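Long-range contacts in putative endonuclease/exonuclease/phosphatase family protein (Bacteroides thetaiotaomicron, PDB 3MPR), which probably acts as a metal-dependent nuclease of the DNase I-like superfamily, with likely endonuclease and 3'-5' RNA exonuclease activity: residues A173-D178 against H229-P234; C122-F127 against L137-H142. All coordinates share one frame; numbering follows the deposited sequence.

From the N terminus, the chain first builds much of the seven-stranded sheet with strands 5-13, 46-50, 67-70 and 86-89. It then crosses to the six-stranded sheet. Contact 2 closes first: C122-F127 turns back onto L137-H142 as a beta hairpin, with a short connection. Helix 148-164 then leads to strand 173-178, which lies beside and parallel to strand 135-142. Contact 1 closes a longer loop, from A173-D178 to H229-P234. The two contacts follow in series and neither nests in the other. They meet in one sheet, where I174 O lies 2.7 Å from F139 N, a probable hydrogen bond.

Contact 1 (A173-D178 against H229-P234); sequences AILTGD and HIFVSP
This contact is an antiparallel strand pair inside one of the two sheets of the DNase I-like sandwich. I174 faces V232 as a non-hydrogen-bonded pair, and L175 faces F231 as a hydrogen-bonded pair. L175 N donates to F231 O at 2.7 Å, and F231 N returns a bond to L175 O at 2.8 Å. The bonds between G177 and H229 are weak.

The two faces of the pair differ. I174, T176, I230 and V232 point to the face packed against strands 5-13 and 283-289 of the other sheet. There I174 and I230 lie side by side, with CG2 of I174 4.0 Å from CG2 of I230. T176 CG2 lies against I230 CG1 at 3.8 Å. The T176 hydroxyl is used elsewhere, in a hydrogen bond to N140 OD1 on the neighbouring strand.

L175 and F231 occupy the other face. With chi1 at 166°, the L175 side chain swings CG opposite the main-chain nitrogen, and CD2 comes to 3.8 Å from F231 CD2, oblique to the ring. F191 stacks on that ring, and F179 meets it edge-to-face. G177 lies about 10 Å from the side chain of E51, which binds magnesium in this protein, although no metal is bound to this chain.

Beyond V232 the strand ends, but S233 continues the ladder. S233 N bonds to A173 O at 2.9 Å. The S233 side chain turns to the same residue, and its OG accepts a hydrogen bond from A173 N at 2.8 Å with an N-H...O angle of 160°.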
# COMPACT_ATOMS: atom_id res chain seq x y z
N ALA A 173 -21.54 -0.15 -13.19
CA ALA A 173 -20.56 0.83 -13.62
C ALA A 173 -19.62 1.24 -12.50
O ALA A 173 -19.99 1.23 -11.32
CB ALA A 173 -21.26 2.06 -14.20
N ILE A 174 -18.41 1.60 -12.89
CA ILE A 174 -17.41 2.18 -12.02
C ILE A 174 -17.02 3.48 -12.69
O ILE A 174 -16.75 3.49 -13.88
CB ILE A 174 -16.18 1.27 -11.94
CG1 ILE A 174 -16.58 -0.09 -11.36
CG2 ILE A 174 -15.05 1.97 -11.15
CD1 ILE A 174 -15.47 -1.16 -11.42
N LEU A 175 -16.98 4.56 -11.92
CA LEU A 175 -16.61 5.89 -12.42
C LEU A 175 -15.47 6.48 -11.59
O LEU A 175 -15.62 6.66 -10.38
CB LEU A 175 -17.82 6.84 -12.33
CG LEU A 175 -17.57 8.35 -12.50
CD1 LEU A 175 -17.07 8.67 -13.90
CD2 LEU A 175 -18.84 9.16 -12.17
N THR A 176 -14.32 6.74 -12.23
CA THR A 176 -13.17 7.36 -11.56
C THR A 176 -12.93 8.74 -12.14
O THR A 176 -13.49 9.08 -13.18
CB THR A 176 -11.87 6.54 -11.79
OG1 THR A 176 -11.57 6.48 -13.20
CG2 THR A 176 -12.01 5.12 -11.25
N GLY A 177 -12.09 9.54 -11.50
CA GLY A 177 -11.73 10.80 -12.12
C GLY A 177 -11.21 11.82 -11.16
O GLY A 177 -11.20 11.61 -9.95
N ASP A 178 -10.74 12.93 -11.72
CA ASP A 178 -10.43 14.13 -10.95
C ASP A 178 -11.63 15.05 -11.13
O ASP A 178 -11.90 15.54 -12.23
CB ASP A 178 -9.16 14.78 -11.50
CG ASP A 178 -8.80 16.09 -10.79
OD1 ASP A 178 -9.64 16.66 -10.07
OD2 ASP A 178 -7.65 16.56 -10.98
N HIS A 229 -12.41 10.74 -6.91
CA HIS A 229 -13.38 9.81 -6.35
C HIS A 229 -13.44 8.55 -7.20
O HIS A 229 -13.09 8.56 -8.38
CB HIS A 229 -14.79 10.41 -6.36
CG HIS A 229 -14.91 11.72 -5.65
ND1 HIS A 229 -14.75 11.84 -4.28
CD2 HIS A 229 -15.20 12.96 -6.11
CE1 HIS A 229 -14.93 13.10 -3.94
NE2 HIS A 229 -15.20 13.80 -5.03
N ILE A 230 -13.91 7.48 -6.57
CA ILE A 230 -14.35 6.31 -7.31
C ILE A 230 -15.80 6.05 -6.92
O ILE A 230 -16.08 5.71 -5.78
CB ILE A 230 -13.46 5.09 -7.01
CG1 ILE A 230 -12.01 5.40 -7.43
CG2 ILE A 230 -13.98 3.86 -7.75
CD1 ILE A 230 -11.04 4.21 -7.26
N PHE A 231 -16.71 6.26 -7.87
CA PHE A 231 -18.13 6.03 -7.65
C PHE A 231 -18.48 4.69 -8.29
O PHE A 231 -17.94 4.36 -9.36
CB PHE A 231 -18.96 7.12 -8.34
CG PHE A 231 -18.76 8.51 -7.76
CD1 PHE A 231 -19.31 8.84 -6.53
CD2 PHE A 231 -18.07 9.47 -8.46
CE1 PHE A 231 -19.15 10.12 -6.00
CE2 PHE A 231 -17.90 10.75 -7.95
CZ PHE A 231 -18.45 11.08 -6.72
N VAL A 232 -19.37 3.93 -7.66
CA VAL A 232 -19.74 2.63 -8.21
C VAL A 232 -21.24 2.39 -8.12
O VAL A 232 -21.91 2.95 -7.26
CB VAL A 232 -19.01 1.46 -7.48
CG1 VAL A 232 -17.50 1.59 -7.62
CG2 VAL A 232 -19.41 1.40 -6.01
N SER A 233 -21.76 1.54 -8.99
CA SER A 233 -23.16 1.15 -8.86
C SER A 233 -23.37 0.47 -7.50
O SER A 233 -22.47 -0.17 -6.98
CB SER A 233 -23.56 0.19 -10.00
OG SER A 233 -23.35 0.78 -11.27
N PRO A 234 -24.56 0.63 -6.90
CA PRO A 234 -24.78 0.04 -5.57
C PRO A 234 -24.72 -1.48 -5.60
O PRO A 234 -24.63 -2.10 -4.54
CB PRO A 234 -26.19 0.51 -5.19
CG PRO A 234 -26.54 1.59 -6.18
CD PRO A 234 -25.74 1.35 -7.41

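Contact 2 (C122-F127 against L137-H142); sequences CSWGHF and LFFNLH
W124 and F139 lie side by side in a beta hairpin, on the face that also carries C122, H126, L137 and L141. W124 CB meets F139 CD2 at 3.6 Å. The planes of the F139 ring and the five-membered indole ring are tilted by 34°, with centroids 5.6 Å apart. W124 CG sits between its backbone N and carbonyl carbon (chi1 61°), which carries the far end of the indole away from the partner strand. C122 SG approaches the F139 ring at its edge, in the ring plane, 3.8 Å from CD2. L137 reaches H126 with one methyl, CD2, 3.7 Å from H126 CB.

On the other face, F127 CE1 lies 3.9 Å from F138 CB. The F127 ring also lies over G125.

Two hydrogen-bonded pairs, S123 with N140 and G125 with F138, set this register. N140 N donates to S123 O at 2.9 Å, and F138 N to G125 O at 2.9 Å.

Further out, strands 93-102 and 173-178 flank the hairpin. S123 OG bonds to D100, and H126 NE2 to E135. Besides its bond to strand 173-178, N140 OD1 takes one from Q50 NE2, while its ND2 donates to T49 O. The buried N140 amide is thus gripped at both ends, which fixes its orientation and ties the hairpin to strand 46-50 of the opposing sheet.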
# COMPACT_ATOMS: atom_id res chain seq x y z
N CYS A 122 -14.62 12.35 -21.22
CA CYS A 122 -14.83 11.14 -20.44
C CYS A 122 -14.57 9.96 -21.37
O CYS A 122 -15.16 9.88 -22.45
CB CYS A 122 -16.27 11.09 -19.91
SG CYS A 122 -16.65 9.55 -19.05
N SER A 123 -13.65 9.08 -20.97
CA SER A 123 -13.36 7.88 -21.73
C SER A 123 -13.90 6.68 -20.96
O SER A 123 -13.93 6.67 -19.73
CB SER A 123 -11.85 7.72 -21.96
OG SER A 123 -11.33 8.81 -22.68
N TRP A 124 -14.32 5.65 -21.69
CA TRP A 124 -14.94 4.52 -21.04
C TRP A 124 -14.63 3.24 -21.79
O TRP A 124 -14.23 3.26 -22.97
CB TRP A 124 -16.46 4.74 -20.96
CG TRP A 124 -17.10 4.88 -22.33
CD1 TRP A 124 -17.26 6.03 -23.05
CD2 TRP A 124 -17.60 3.82 -23.15
NE1 TRP A 124 -17.85 5.75 -24.27
CE2 TRP A 124 -18.08 4.39 -24.34
CE3 TRP A 124 -17.71 2.44 -22.97
CZ2 TRP A 124 -18.64 3.63 -25.36
CZ3 TRP A 124 -18.28 1.68 -23.97
CH2 TRP A 124 -18.73 2.27 -25.16
N GLY A 125 -14.80 2.13 -21.09
CA GLY A 125 -14.71 0.83 -21.70
C GLY A 125 -15.76 -0.07 -21.09
O GLY A 125 -16.04 0.03 -19.89
N HIS A 126 -16.35 -0.91 -21.92
CA HIS A 126 -17.18 -2.03 -21.47
C HIS A 126 -16.25 -3.23 -21.40
O HIS A 126 -15.79 -3.72 -22.43
CB HIS A 126 -18.30 -2.24 -22.50
CG HIS A 126 -19.17 -3.43 -22.26
ND1 HIS A 126 -20.35 -3.63 -22.94
CD2 HIS A 126 -19.02 -4.50 -21.44
CE1 HIS A 126 -20.90 -4.77 -22.56
NE2 HIS A 126 -20.11 -5.32 -21.65
N PHE A 127 -15.93 -3.67 -20.19
CA PHE A 127 -14.97 -4.76 -20.00
C PHE A 127 -15.62 -6.09 -19.67
O PHE A 127 -16.72 -6.13 -19.13
CB PHE A 127 -13.99 -4.41 -18.86
CG PHE A 127 -13.06 -3.30 -19.20
CD1 PHE A 127 -13.43 -1.99 -18.96
CD2 PHE A 127 -11.81 -3.55 -19.75
CE1 PHE A 127 -12.59 -0.95 -19.28
CE2 PHE A 127 -10.95 -2.51 -20.08
CZ PHE A 127 -11.34 -1.21 -19.84
N LEU A 137 -19.10 -1.60 -16.93
CA LEU A 137 -18.63 -0.38 -17.56
C LEU A 137 -17.66 0.32 -16.62
O LEU A 137 -17.86 0.34 -15.41
CB LEU A 137 -19.80 0.57 -17.85
CG LEU A 137 -20.82 0.06 -18.86
CD1 LEU A 137 -22.08 0.95 -18.86
CD2 LEU A 137 -20.16 0.02 -20.24
N PHE A 138 -16.61 0.90 -17.19
CA PHE A 138 -15.65 1.69 -16.41
C PHE A 138 -15.52 3.05 -17.10
O PHE A 138 -15.11 3.11 -18.25
CB PHE A 138 -14.30 0.98 -16.41
CG PHE A 138 -13.32 1.49 -15.39
CD1 PHE A 138 -12.64 2.68 -15.59
CD2 PHE A 138 -13.03 0.75 -14.25
CE1 PHE A 138 -11.72 3.15 -14.66
CE2 PHE A 138 -12.11 1.21 -13.32
CZ PHE A 138 -11.46 2.41 -13.52
N PHE A 139 -15.87 4.13 -16.39
CA PHE A 139 -15.80 5.49 -16.92
C PHE A 139 -14.71 6.25 -16.20
O PHE A 139 -14.51 6.03 -15.01
CB PHE A 139 -17.11 6.23 -16.65
CG PHE A 139 -18.29 5.70 -17.42
CD1 PHE A 139 -19.01 4.62 -16.96
CD2 PHE A 139 -18.69 6.32 -18.59
CE1 PHE A 139 -20.11 4.15 -17.67
CE2 PHE A 139 -19.78 5.86 -19.30
CZ PHE A 139 -20.49 4.78 -18.84
N ASN A 140 -14.07 7.20 -16.89
CA ASN A 140 -13.02 8.00 -16.28
C ASN A 140 -13.05 9.41 -16.87
O ASN A 140 -13.23 9.57 -18.07
CB ASN A 140 -11.67 7.32 -16.52
CG ASN A 140 -10.51 8.09 -15.95
OD1 ASN A 140 -10.54 8.53 -14.80
ND2 ASN A 140 -9.47 8.27 -16.76
N LEU A 141 -12.89 10.43 -16.02
CA LEU A 141 -13.00 11.80 -16.51
C LEU A 141 -12.18 12.78 -15.67
O LEU A 141 -11.62 12.41 -14.64
CB LEU A 141 -14.47 12.26 -16.56
CG LEU A 141 -15.30 12.25 -15.26
CD1 LEU A 141 -14.92 13.40 -14.32
CD2 LEU A 141 -16.78 12.33 -15.57
N HIS A 142 -12.14 14.02 -16.13
CA HIS A 142 -11.49 15.11 -15.42
C HIS A 142 -12.36 16.33 -15.65
O HIS A 142 -12.48 16.81 -16.78
CB HIS A 142 -10.08 15.34 -15.99
CG HIS A 142 -9.29 16.37 -15.24
ND1 HIS A 142 -7.96 16.60 -15.49
CD2 HIS A 142 -9.65 17.22 -14.25
CE1 HIS A 142 -7.53 17.56 -14.68
NE2 HIS A 142 -8.54 17.96 -13.93